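Local structure of putative OmpA family lipoprotein (Burkholderia cenocepacia, 5LKW) at residues Ala75-Met80 / Met90-Leu95. The protein binds the peptidoglycan component diaminopimelic acid through its OmpA-like domain and probably acts in the Tol-Pal system in outer-membrane invagination during division and in membrane integrity. Residues are numbered along the deposited sequence; the frame is centred on the assembly and turned at random.
Sequences AVRRAM and MEAVSL
Met90 lies against Arg77 and Met80 where helix 62-82 covers edge strand 90-96, a worked example of packing in a beta-alpha-beta crossover, here the 50-55, 62-82, 90-96 unit of the OmpA-like fold. The two short segments run nearly antiparallel, at 163°, with their axes 8.5 Å apart.

The apolar part centres on the Met90 side chain. With CG anti to its own carbonyl carbon (chi1 -71°) and a bend at chi3, Met90 reaches the helix and brings CE to 3.7 Å from Arg77 CG; toward Met90 the arginine offers its aliphatic stem. The sulfur of Met90 is shared by the two helix side chains, SD lying 3.9 Å from Met80 CB and 4.0 Å from Arg77 CG, with Met80 CE also close to it. Val85 from the connecting loop touches both methionines, and Met35, His38 and Leu42 of helix 32-44 also pack on Met80. Farther along the arginine, which bends at chi3, NH1 makes a van der Waals approach to Ala92 CB at 4.0 Å, the guanidinium oblique to that methyl.

The polar link is indirect. A water at the guanidinium edge, in its plane, joins helix to strand by accepting from Arg77 NH1 at 3.2 Å and from the backbone Ala92 N at 3.1 Å.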
# COMPACT_ATOMS: atom_id res chain seq x y z
N ALA A 75 8.29 -1.05 0.13
CA ALA A 75 8.08 -2.30 -0.59
C ALA A 75 7.10 -2.19 -1.79
O ALA A 75 7.36 -2.72 -2.87
CB ALA A 75 7.69 -3.42 0.40
N VAL A 76 5.97 -1.49 -1.63
CA VAL A 76 4.99 -1.30 -2.71
C VAL A 76 5.53 -0.30 -3.79
O VAL A 76 5.44 -0.56 -4.99
CB VAL A 76 3.64 -0.79 -2.14
CG1 VAL A 76 2.67 -0.42 -3.27
CG2 VAL A 76 3.00 -1.83 -1.12
N ARG A 77 6.04 0.82 -3.34
CA ARG A 77 6.70 1.83 -4.22
C ARG A 77 7.79 1.17 -5.05
O ARG A 77 7.80 1.27 -6.27
CB ARG A 77 7.24 3.02 -3.39
CG ARG A 77 7.92 4.16 -4.25
CD ARG A 77 8.81 5.08 -3.43
NE ARG A 77 9.93 4.27 -2.95
CZ ARG A 77 10.71 4.54 -1.91
NH1 ARG A 77 10.54 5.64 -1.17
NH2 ARG A 77 11.68 3.68 -1.60
N ARG A 78 8.65 0.41 -4.38
CA ARG A 78 9.73 -0.31 -5.03
C ARG A 78 9.24 -1.27 -6.11
O ARG A 78 9.78 -1.31 -7.24
CB ARG A 78 10.55 -1.05 -3.97
CG ARG A 78 11.34 -2.24 -4.50
CD ARG A 78 12.45 -2.65 -3.53
NE ARG A 78 11.93 -3.51 -2.48
CZ ARG A 78 11.72 -3.14 -1.21
NH1 ARG A 78 12.00 -1.91 -0.79
NH2 ARG A 78 11.22 -4.03 -0.36
N ALA A 79 8.21 -2.06 -5.79
CA ALA A 79 7.59 -2.96 -6.78
C ALA A 79 7.04 -2.20 -7.96
O ALA A 79 7.05 -2.71 -9.07
CB ALA A 79 6.45 -3.79 -6.14
N MET A 80 6.50 -1.00 -7.73
CA MET A 80 6.05 -0.21 -8.89
C MET A 80 7.20 0.51 -9.59
O MET A 80 7.22 0.57 -10.80
CB MET A 80 4.86 0.72 -8.55
CG MET A 80 3.58 -0.07 -8.18
SD MET A 80 2.05 0.90 -8.27
CE MET A 80 2.28 2.13 -7.01
N MET A 90 5.03 9.01 -7.01
CA MET A 90 4.84 8.09 -5.88
C MET A 90 5.44 8.70 -4.64
O MET A 90 6.57 9.20 -4.67
CB MET A 90 5.56 6.77 -6.18
CG MET A 90 4.85 5.96 -7.25
SD MET A 90 5.57 4.35 -7.43
CE MET A 90 7.30 4.82 -7.85
N GLU A 91 4.69 8.63 -3.55
CA GLU A 91 5.22 9.04 -2.25
C GLU A 91 4.91 7.93 -1.23
O GLU A 91 3.75 7.54 -1.10
CB GLU A 91 4.61 10.38 -1.83
CG GLU A 91 5.30 10.99 -0.57
CD GLU A 91 4.60 12.28 -0.13
OE1 GLU A 91 3.79 12.79 -0.94
OE2 GLU A 91 4.84 12.78 0.98
N ALA A 92 5.95 7.38 -0.58
CA ALA A 92 5.76 6.30 0.44
C ALA A 92 5.73 6.96 1.81
O ALA A 92 6.70 7.60 2.20
CB ALA A 92 6.89 5.30 0.39
N VAL A 93 4.61 6.86 2.52
CA VAL A 93 4.54 7.31 3.93
C VAL A 93 4.03 6.21 4.89
O VAL A 93 3.43 5.21 4.47
CB VAL A 93 3.64 8.53 4.07
CG1 VAL A 93 4.25 9.70 3.33
CG2 VAL A 93 2.19 8.22 3.58
N SER A 94 4.25 6.42 6.18
CA SER A 94 3.77 5.49 7.23
C SER A 94 2.78 6.14 8.21
O SER A 94 3.10 7.20 8.78
CB SER A 94 4.93 5.01 8.09
OG SER A 94 4.48 3.94 8.97
N LEU A 95 1.64 5.48 8.43
CA LEU A 95 0.74 5.71 9.57
C LEU A 95 0.95 4.78 10.80
O LEU A 95 0.25 4.89 11.82
CB LEU A 95 -0.72 5.64 9.11
CG LEU A 95 -1.02 6.50 7.87
CD1 LEU A 95 -2.38 6.34 7.40
CD2 LEU A 95 -0.71 7.98 8.06
O HOH W 1 8.70 8.15 -1.68